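Local coordinates for protein acyl-homoserine-lactone synthase (Mesorhizobium sp. ORS 3359, PDB 6WNS) that probably catalyses the synthesis of acyl-homoserine lactone quorum-sensing signals from an acyl-coenzyme A thioester and S-adenosylmethionine, at residues 24-29 with 49-54; 81-86 with 94-99; 104-109 with 147-152. All coordinates share one frame; numbering follows the deposited sequence.

Contact 1 is a salt bridge, partly buried, between helix 16-31 and the loop that precedes strand 56-60. Contacts 2 and 3 are surface contacts and hold no hydrogen bond across their segments. Contact 2 joins helix 81-84 to the loop leading into strand 100-108, and contact 3 joins that strand to helix 149-155, nearest the middle of the chain. Strand 100-108 touches both other contacts, since Leu-81 meets Thr-104 and Ile-29 packs on Phe-107. Separately, Phe-50 of contact 1 lies against Leu-81 and Glu-84 of contact 2. The chemistry differs: contact 1 is ionic, contact 2 mostly apolar with a guanidinium over serine, and contact 3 aromatic.

Contact 1 of 3, residues 24-29 with 49-54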
loop_
_atom_site.group_PDB
_atom_site.type_symbol
_atom_site.label_atom_id
_atom_site.label_comp_id
_atom_site.label_asym_id
_atom_site.label_seq_id
_atom_site.Cartn_x
_atom_site.Cartn_y
_atom_site.Cartn_z
ATOM N N ARG A 24 5.215 2.213 -15.298
ATOM C CA ARG A 24 4.461 2.924 -16.375
ATOM C C ARG A 24 3.076 3.253 -15.859
ATOM O O ARG A 24 2.581 4.353 -16.133
ATOM C CB ARG A 24 4.404 2.062 -17.650
ATOM C CG ARG A 24 5.779 1.849 -18.281
ATOM C CD ARG A 24 5.780 1.525 -19.792
ATOM N NE ARG A 24 6.845 0.641 -20.278
ATOM C CZ ARG A 24 8.103 0.493 -19.803
ATOM N NH1 ARG A 24 8.534 1.182 -18.750
ATOM N NH2 ARG A 24 8.929 -0.387 -20.378
ATOM N N ILE A 25 2.435 2.295 -15.181
ATOM C CA ILE A 25 1.116 2.479 -14.550
ATOM C C ILE A 25 1.162 3.634 -13.549
ATOM O O ILE A 25 0.221 4.473 -13.505
ATOM C CB ILE A 25 0.641 1.149 -13.954
ATOM C CG1 ILE A 25 0.216 0.200 -15.074
ATOM C CG2 ILE A 25 -0.473 1.398 -12.983
ATOM C CD1 ILE A 25 -0.116 -1.213 -14.591
ATOM N N ARG A 26 2.204 3.708 -12.750
ATOM C CA ARG A 26 2.366 4.850 -11.795
ATOM C C ARG A 26 2.427 6.185 -12.523
ATOM O O ARG A 26 1.885 7.228 -12.021
ATOM C CB ARG A 26 3.606 4.547 -10.947
ATOM C CG ARG A 26 3.203 3.514 -9.906
ATOM C CD ARG A 26 4.266 3.136 -8.964
ATOM N NE ARG A 26 4.864 4.316 -8.331
ATOM C CZ ARG A 26 5.895 4.210 -7.507
ATOM N NH1 ARG A 26 6.216 3.036 -7.017
ATOM N NH2 ARG A 26 6.577 5.275 -7.167
ATOM N N TYR A 27 3.007 6.208 -13.711
ATOM C CA TYR A 27 2.960 7.420 -14.558
ATOM C C TYR A 27 1.501 7.724 -14.908
ATOM O O TYR A 27 1.065 8.855 -14.668
ATOM C CB TYR A 27 3.813 7.263 -15.808
ATOM C CG TYR A 27 3.442 8.233 -16.865
ATOM C CD1 TYR A 27 3.978 9.500 -16.815
ATOM C CD2 TYR A 27 2.521 7.934 -17.865
ATOM C CE1 TYR A 27 3.673 10.444 -17.762
ATOM C CE2 TYR A 27 2.202 8.874 -18.838
ATOM C CZ TYR A 27 2.766 10.140 -18.762
ATOM O OH TYR A 27 2.531 11.134 -19.665
ATOM N N ASP A 28 0.743 6.722 -15.336
ATOM C CA ASP A 28 -0.684 6.936 -15.733
ATOM C C ASP A 28 -1.485 7.473 -14.542
ATOM O O ASP A 28 -2.316 8.394 -14.723
ATOM C CB ASP A 28 -1.304 5.669 -16.283
ATOM C CG ASP A 28 -0.648 5.145 -17.550
ATOM O OD1 ASP A 28 -0.148 5.935 -18.338
ATOM O OD2 ASP A 28 -0.606 3.924 -17.707
ATOM N N ILE A 29 -1.243 6.971 -13.349
ATOM C CA ILE A 29 -2.066 7.242 -12.152
ATOM C C ILE A 29 -1.622 8.539 -11.508
ATOM O O ILE A 29 -2.494 9.361 -11.161
ATOM C CB ILE A 29 -1.937 6.100 -11.148
ATOM C CG1 ILE A 29 -2.671 4.853 -11.611
ATOM C CG2 ILE A 29 -2.378 6.528 -9.744
ATOM C CD1 ILE A 29 -2.342 3.668 -10.733
ATOM N N ALA A 49 11.785 8.429 -4.018
ATOM C CA ALA A 49 13.002 8.101 -3.243
ATOM C C ALA A 49 12.872 6.738 -2.573
ATOM O O ALA A 49 13.890 6.211 -2.110
ATOM C CB ALA A 49 13.201 9.211 -2.232
ATOM N N PHE A 50 11.670 6.204 -2.429
ATOM C CA PHE A 50 11.415 4.980 -1.659
ATOM C C PHE A 50 11.387 3.754 -2.535
ATOM O O PHE A 50 11.334 2.607 -1.999
ATOM C CB PHE A 50 10.139 5.115 -0.840
ATOM C CG PHE A 50 10.142 6.403 -0.049
ATOM C CD1 PHE A 50 11.140 6.676 0.900
ATOM C CD2 PHE A 50 9.146 7.343 -0.239
ATOM C CE1 PHE A 50 11.131 7.880 1.616
ATOM C CE2 PHE A 50 9.173 8.551 0.439
ATOM C CZ PHE A 50 10.129 8.794 1.413
ATOM N N ASP A 51 11.508 3.944 -3.851
ATOM C CA ASP A 51 11.606 2.799 -4.772
ATOM C C ASP A 51 13.077 2.406 -4.851
ATOM O O ASP A 51 13.758 2.863 -5.781
ATOM C CB ASP A 51 11.005 3.190 -6.141
ATOM C CG ASP A 51 9.535 3.444 -6.117
ATOM O OD1 ASP A 51 9.121 4.609 -6.345
ATOM O OD2 ASP A 51 8.799 2.492 -5.729
ATOM N N ASN A 52 13.575 1.569 -3.931
ATOM C CA ASN A 52 14.960 1.071 -3.926
ATOM C C ASN A 52 14.911 -0.393 -3.500
ATOM O O ASN A 52 13.814 -0.971 -3.435
ATOM C CB ASN A 52 15.846 1.977 -3.063
ATOM C CG ASN A 52 15.484 1.933 -1.589
ATOM O OD1 ASN A 52 14.737 1.029 -1.155
ATOM N ND2 ASN A 52 16.123 2.810 -0.811
ATOM N N GLU A 53 16.048 -0.932 -3.153
ATOM C CA GLU A 53 16.257 -2.354 -2.838
ATOM C C GLU A 53 15.479 -2.748 -1.580
ATOM O O GLU A 53 15.293 -3.952 -1.405
ATOM C CB GLU A 53 17.747 -2.693 -2.678
ATOM C CG GLU A 53 18.395 -2.039 -1.475
ATOM C CD GLU A 53 19.016 -0.675 -1.712
ATOM O OE1 GLU A 53 18.566 0.104 -2.660
ATOM O OE2 GLU A 53 20.006 -0.380 -0.967
ATOM N N HIS A 54 14.998 -1.791 -0.769
ATOM C CA HIS A 54 14.246 -2.092 0.471
ATOM C C HIS A 54 12.748 -2.127 0.260
ATOM O O HIS A 54 12.022 -2.646 1.143
ATOM C CB HIS A 54 14.576 -1.074 1.550
ATOM C CG HIS A 54 15.995 -1.106 1.971
ATOM N ND1 HIS A 54 16.528 -2.191 2.626
ATOM C CD2 HIS A 54 17.008 -0.229 1.762
ATOM C CE1 HIS A 54 17.820 -1.994 2.786
ATOM N NE2 HIS A 54 18.133 -0.788 2.271
#
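Asp-51 OD2 is an oxygen with several partners: it accepts from Arg-26 NH1 at 2.9 Å, with an angle of 160° at the hydrogen, and also pairs with Arg-72 and the hydroxyl of Tyr-57. The sister oxygen OD1 takes Arg-26 NH2 at 2.8 Å, along a more bent N-H path, and the backbone N of Asp-48. Arginine suits this place because its end can offer two parallel N-H groups, one to each carboxylate oxygen, both arriving on the syn side but from out of the carboxylate plane. Guanidinium and carboxylate planes are turned 43° apart. The side chains come from opposite directions and span backbones whose CA atoms, of Arg-26 and Asp-51, stand 11.8 Å apart. A bend in the arginine chain (chi3 53°) sets the direction of its planar head. NE turns to Glu-46 and NH1 has a second partner in Tyr-22 OH, so the head is fixed in rotation. Glu-46 also pairs with Arg-105, whose like charge lies close to NE, and would be expected to balance both. This network between helix, loop and sheet is consistent with the charged cluster of LuxI-type synthases, thought to lie on the S-adenosylmethionine side of the active site.

Contact 2 of 3, residues 81-86 with 94-99; sequences LMSEVF and PPRAAE
Met-82 and Pro-94 make the apolar half of this contact, sliding past each other in opposite directions. The sulfur SD of Met-82 lies 3.7 Å from CB of Pro-94. A looser touch of 4.3 Å joins Met-82 SD to Pro-95 CD. With CG anti to the backbone N (chi1 -159°) and the next bond also extended, the methionine reaches along the prolines before it bends at the sulfur. A flexible thioether suits a place beside two rigid rings, since it can follow their outline.

The backbone also takes part. CG of Pro-94 rests 3.7 Å from the carbonyl O of Met-82 and 3.8 Å from CA of Ser-83, so the small serine lets the proline ring come close to the helix.

The Arg-96 end meets Ser-83 through carbon, with no hydrogen bond across the segments. CB of Ser-83 sits over one face of the Arg-96 guanidinium, 3.7 Å from NH1, toward its rim, while Arg-96 NE is bonded to the carbonyl O of Thr-76. Ser-83 OG instead donates to Glu-84 OE2 at 2.6 Å, on the anti lone pair, and also bonds to the backbone N of His-80. Glu-84 OE2 and Arg-96 NH1, 4.7 Å apart, may attract weakly but do not pair.

Around this, the carboxylate of Glu-102 on strand 100-108 takes the N-H groups of Leu-81 and Met-82 at the start of helix 81-84. Met-82 and Pro-95 both pack against strands 140-146 and 174-180, so that helix and proline loop are laid together on the same sheet.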
loop_
_atom_site.group_PDB
_atom_site.type_symbol
_atom_site.label_atom_id
_atom_site.label_comp_id
_atom_site.label_asym_id
_atom_site.label_seq_id
_atom_site.Cartn_x
_atom_site.Cartn_y
_atom_site.Cartn_z
ATOM N N LEU A 81 7.794 7.662 3.810
ATOM C CA LEU A 81 7.042 8.913 3.542
ATOM C C LEU A 81 6.740 9.626 4.878
ATOM O O LEU A 81 6.980 10.839 5.000
ATOM C CB LEU A 81 5.727 8.619 2.827
ATOM C CG LEU A 81 4.941 9.874 2.452
ATOM C CD1 LEU A 81 5.657 10.639 1.362
ATOM C CD2 LEU A 81 3.565 9.517 1.970
ATOM N N MET A 82 6.304 8.866 5.846
ATOM C CA MET A 82 5.877 9.460 7.143
ATOM C C MET A 82 7.099 9.991 7.851
ATOM O O MET A 82 6.947 11.028 8.534
ATOM C CB MET A 82 5.114 8.484 8.042
ATOM C CG MET A 82 4.247 9.202 9.092
ATOM S SD MET A 82 3.553 8.137 10.356
ATOM C CE MET A 82 2.547 7.030 9.365
ATOM N N SER A 83 8.263 9.353 7.682
ATOM C CA SER A 83 9.473 9.806 8.380
ATOM C C SER A 83 10.066 11.009 7.663
ATOM O O SER A 83 10.486 11.891 8.356
ATOM C CB SER A 83 10.480 8.707 8.580
ATOM O OG SER A 83 11.297 8.512 7.456
ATOM N N GLU A 84 10.083 11.043 6.338
ATOM C CA GLU A 84 10.829 12.098 5.607
ATOM C C GLU A 84 9.936 13.288 5.247
ATOM O O GLU A 84 10.487 14.344 5.036
ATOM C CB GLU A 84 11.401 11.470 4.356
ATOM C CG GLU A 84 12.370 10.354 4.676
ATOM C CD GLU A 84 13.433 10.612 5.753
ATOM O OE1 GLU A 84 14.336 11.415 5.523
ATOM O OE2 GLU A 84 13.323 9.999 6.818
ATOM N N VAL A 85 8.628 13.084 5.065
ATOM C CA VAL A 85 7.710 14.123 4.539
ATOM C C VAL A 85 6.666 14.498 5.577
ATOM O O VAL A 85 6.435 15.702 5.804
ATOM C CB VAL A 85 7.062 13.673 3.205
ATOM C CG1 VAL A 85 6.208 14.779 2.602
ATOM C CG2 VAL A 85 8.107 13.227 2.261
ATOM N N PHE A 86 6.045 13.526 6.234
ATOM C CA PHE A 86 4.940 13.851 7.140
ATOM C C PHE A 86 5.226 13.468 8.592
ATOM O O PHE A 86 4.302 13.102 9.260
ATOM C CB PHE A 86 3.686 13.142 6.662
ATOM C CG PHE A 86 3.219 13.672 5.336
ATOM C CD1 PHE A 86 2.763 14.976 5.243
ATOM C CD2 PHE A 86 3.323 12.898 4.176
ATOM C CE1 PHE A 86 2.311 15.488 4.035
ATOM C CE2 PHE A 86 2.866 13.421 2.981
ATOM C CZ PHE A 86 2.388 14.721 2.907
ATOM N N PRO A 94 7.244 9.190 14.047
ATOM C CA PRO A 94 6.562 8.052 13.448
ATOM C C PRO A 94 7.052 6.750 14.058
ATOM O O PRO A 94 8.177 6.683 14.575
ATOM C CB PRO A 94 6.925 8.080 11.942
ATOM C CG PRO A 94 7.786 9.308 11.726
ATOM C CD PRO A 94 8.093 9.903 13.083
ATOM N N PRO A 95 6.181 5.724 14.097
ATOM C CA PRO A 95 6.555 4.420 14.610
ATOM C C PRO A 95 7.570 3.733 13.676
ATOM O O PRO A 95 7.376 3.705 12.470
ATOM C CB PRO A 95 5.217 3.689 14.736
ATOM C CG PRO A 95 4.330 4.348 13.711
ATOM C CD PRO A 95 4.761 5.798 13.725
ATOM N N ARG A 96 8.671 3.268 14.266
ATOM C CA ARG A 96 9.853 2.690 13.586
ATOM C C ARG A 96 10.297 1.420 14.331
ATOM O O ARG A 96 10.725 1.499 15.489
ATOM C CB ARG A 96 10.943 3.766 13.476
ATOM C CG ARG A 96 10.452 5.073 12.863
ATOM C CD ARG A 96 11.552 6.033 12.470
ATOM N NE ARG A 96 12.152 5.659 11.203
ATOM C CZ ARG A 96 12.943 6.438 10.464
ATOM N NH1 ARG A 96 13.234 7.662 10.860
ATOM N NH2 ARG A 96 13.432 5.997 9.314
ATOM N N ALA A 97 10.182 0.253 13.713
ATOM C CA ALA A 97 10.502 -1.034 14.370
ATOM C C ALA A 97 10.784 -1.986 13.238
ATOM O O ALA A 97 10.316 -1.687 12.158
ATOM C CB ALA A 97 9.323 -1.509 15.185
ATOM N N ALA A 98 11.510 -3.058 13.475
ATOM C CA ALA A 98 11.727 -4.121 12.472
ATOM C C ALA A 98 10.357 -4.712 12.039
ATOM O O ALA A 98 10.261 -5.147 10.858
ATOM C CB ALA A 98 12.647 -5.193 13.043
ATOM N N GLU A 99 9.378 -4.675 12.991
ATOM C CA GLU A 99 8.096 -5.453 12.969
ATOM C C GLU A 99 7.054 -4.648 12.163
ATOM O O GLU A 99 5.919 -5.152 11.930
ATOM C CB GLU A 99 7.557 -5.748 14.390
ATOM C CG GLU A 99 8.567 -5.556 15.528
ATOM C CD GLU A 99 8.971 -6.806 16.301
ATOM O OE1 GLU A 99 8.218 -7.249 17.229
ATOM O OE2 GLU A 99 10.085 -7.319 16.037
#

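Contact 3 of 3, residues 104-109 with 147-152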
loop_
_atom_site.group_PDB
_atom_site.type_symbol
_atom_site.label_atom_id
_atom_site.label_comp_id
_atom_site.label_asym_id
_atom_site.label_seq_id
_atom_site.Cartn_x
_atom_site.Cartn_y
_atom_site.Cartn_z
ATOM N N THR A 104 2.349 2.572 1.298
ATOM C CA THR A 104 2.151 3.702 0.371
ATOM C C THR A 104 1.553 3.136 -0.927
ATOM O O THR A 104 1.628 1.905 -1.170
ATOM C CB THR A 104 3.480 4.456 0.183
ATOM O OG1 THR A 104 4.524 3.520 -0.117
ATOM C CG2 THR A 104 3.889 5.255 1.404
ATOM N N ARG A 105 1.097 4.027 -1.795
ATOM C CA ARG A 105 0.792 3.691 -3.209
ATOM C C ARG A 105 -0.257 2.581 -3.296
ATOM O O ARG A 105 -0.056 1.647 -4.029
ATOM C CB ARG A 105 2.115 3.427 -3.910
ATOM C CG ARG A 105 3.049 4.622 -3.784
ATOM C CD ARG A 105 2.506 6.039 -3.999
ATOM N NE ARG A 105 3.624 6.981 -4.159
ATOM C CZ ARG A 105 4.154 7.276 -5.341
ATOM N NH1 ARG A 105 3.472 7.012 -6.444
ATOM N NH2 ARG A 105 5.198 8.077 -5.414
ATOM N N PHE A 106 -1.352 2.708 -2.555
ATOM C CA PHE A 106 -2.515 1.830 -2.747
ATOM C C PHE A 106 -3.231 2.282 -4.003
ATOM O O PHE A 106 -3.496 3.485 -4.117
ATOM C CB PHE A 106 -3.485 1.913 -1.580
ATOM C CG PHE A 106 -4.784 1.206 -1.837
ATOM C CD1 PHE A 106 -4.878 -0.173 -1.707
ATOM C CD2 PHE A 106 -5.905 1.926 -2.222
ATOM C CE1 PHE A 106 -6.106 -0.806 -1.887
ATOM C CE2 PHE A 106 -7.118 1.289 -2.434
ATOM C CZ PHE A 106 -7.213 -0.074 -2.247
ATOM N N PHE A 107 -3.424 1.406 -4.959
ATOM C CA PHE A 107 -4.282 1.750 -6.116
ATOM C C PHE A 107 -5.048 0.517 -6.586
ATOM O O PHE A 107 -4.570 -0.638 -6.469
ATOM C CB PHE A 107 -3.424 2.299 -7.255
ATOM C CG PHE A 107 -2.504 1.257 -7.817
ATOM C CD1 PHE A 107 -1.359 0.871 -7.140
ATOM C CD2 PHE A 107 -2.832 0.593 -8.984
ATOM C CE1 PHE A 107 -0.536 -0.118 -7.649
ATOM C CE2 PHE A 107 -1.973 -0.352 -9.522
ATOM C CZ PHE A 107 -0.829 -0.701 -8.863
ATOM N N VAL A 108 -6.171 0.820 -7.201
ATOM C CA VAL A 108 -6.999 -0.115 -7.969
ATOM C C VAL A 108 -7.232 0.504 -9.341
ATOM O O VAL A 108 -7.693 1.723 -9.473
ATOM C CB VAL A 108 -8.332 -0.361 -7.230
ATOM C CG1 VAL A 108 -9.172 -1.407 -7.932
ATOM C CG2 VAL A 108 -8.091 -0.724 -5.769
ATOM N N MET A 109 -7.004 -0.312 -10.352
ATOM C CA MET A 109 -7.174 0.156 -11.730
ATOM C C MET A 109 -8.680 0.297 -11.952
ATOM O O MET A 109 -9.488 -0.326 -11.260
ATOM C CB MET A 109 -6.492 -0.785 -12.730
ATOM C CG MET A 109 -5.033 -0.945 -12.439
ATOM S SD MET A 109 -4.164 0.643 -12.707
ATOM C CE MET A 109 -4.268 0.787 -14.497
ATOM N N THR A 147 -8.467 11.229 5.331
ATOM C CA THR A 147 -9.174 11.115 6.628
ATOM C C THR A 147 -10.443 10.276 6.494
ATOM O O THR A 147 -10.942 9.942 7.533
ATOM C CB THR A 147 -9.480 12.477 7.245
ATOM O OG1 THR A 147 -10.107 13.221 6.191
ATOM C CG2 THR A 147 -8.256 13.224 7.720
ATOM N N PHE A 148 -10.914 9.857 5.314
ATOM C CA PHE A 148 -12.127 8.982 5.246
ATOM C C PHE A 148 -11.752 7.501 5.438
ATOM O O PHE A 148 -12.659 6.674 5.576
ATOM C CB PHE A 148 -12.928 9.174 3.950
ATOM C CG PHE A 148 -12.204 8.828 2.666
ATOM C CD1 PHE A 148 -12.089 7.513 2.238
ATOM C CD2 PHE A 148 -11.641 9.816 1.877
ATOM C CE1 PHE A 148 -11.421 7.190 1.072
ATOM C CE2 PHE A 148 -11.003 9.491 0.697
ATOM C CZ PHE A 148 -10.871 8.172 0.309
ATOM N N TRP A 149 -10.472 7.133 5.395
ATOM C CA TRP A 149 -10.043 5.698 5.341
ATOM C C TRP A 149 -10.343 4.961 6.635
ATOM O O TRP A 149 -10.710 3.784 6.571
ATOM C CB TRP A 149 -8.560 5.534 4.981
ATOM C CG TRP A 149 -8.396 5.463 3.500
ATOM C CD1 TRP A 149 -7.961 6.456 2.670
ATOM C CD2 TRP A 149 -8.819 4.377 2.654
ATOM N NE1 TRP A 149 -8.083 6.061 1.368
ATOM C CE2 TRP A 149 -8.560 4.779 1.319
ATOM C CE3 TRP A 149 -9.405 3.122 2.891
ATOM C CZ2 TRP A 149 -8.867 3.963 0.224
ATOM C CZ3 TRP A 149 -9.692 2.309 1.814
ATOM C CH2 TRP A 149 -9.413 2.726 0.497
ATOM N N PRO A 150 -10.068 5.561 7.816
ATOM C CA PRO A 150 -10.205 4.842 9.082
ATOM C C PRO A 150 -11.628 4.282 9.259
ATOM O O PRO A 150 -11.738 3.148 9.586
ATOM C CB PRO A 150 -9.847 5.890 10.145
ATOM C CG PRO A 150 -8.954 6.852 9.401
ATOM C CD PRO A 150 -9.507 6.908 7.990
ATOM N N LYS A 151 -12.667 5.030 8.911
ATOM C CA LYS A 151 -14.052 4.498 9.006
ATOM C C LYS A 151 -14.174 3.262 8.115
ATOM O O LYS A 151 -14.648 2.220 8.607
ATOM C CB LYS A 151 -15.092 5.571 8.677
ATOM C CG LYS A 151 -15.418 6.470 9.863
ATOM C CD LYS A 151 -14.252 6.555 10.873
ATOM C CE LYS A 151 -13.834 7.967 11.236
ATOM N NZ LYS A 151 -12.400 8.027 11.617
ATOM N N ARG A 152 -13.776 3.363 6.852
ATOM C CA ARG A 152 -13.939 2.249 5.893
ATOM C C ARG A 152 -13.176 1.027 6.407
ATOM O O ARG A 152 -13.703 -0.136 6.232
ATOM C CB ARG A 152 -13.405 2.675 4.532
ATOM C CG ARG A 152 -14.367 3.602 3.817
ATOM C CD ARG A 152 -13.927 4.010 2.418
ATOM N NE ARG A 152 -15.100 3.793 1.580
ATOM C CZ ARG A 152 -15.175 2.874 0.628
ATOM N NH1 ARG A 152 -14.109 2.147 0.310
ATOM N NH2 ARG A 152 -16.304 2.720 -0.043
#
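The side chains of Phe-106 and Trp-149 meet at about a right angle, coming from two elements of the acetyltransferase-like (GNAT) fold of this family: strand 100-108 and helix 149-155, which follows strand 140-146. In that fold the two neighbouring parallel strands typically splay apart, opening a V-shaped cleft that receives the acyl-CoA in relatives. A contact between a side chain of the first strand and one just beyond the second is consistent with bridging such a cleft.

The ring planes stand at 78°, and the centroid of the Phe-106 ring is 5.6 Å from that of the six-membered ring of Trp-149. The rings meet obliquely, and no hydrogen bond joins the segments. Large aromatic residues suit the place because length is needed: the CA atoms of Phe-106 and Trp-149 are 11.7 Å apart. Phe-106 achieves its reach with CG anti to the backbone N (chi1 171°), and its ring also packs against Val-125 and Leu-126 of helix 121-135. Trp-149 presents CH2 and CZ2 of its six-membered ring to the phenyl, while CE1 of Phe-148 lies 3.6 Å above one face of the indole, near the rim. The closest approach between strand and helix is made by Phe-106 CE2, 4.0 Å from CH2 and 4.2 Å from CZ2 of Trp-149.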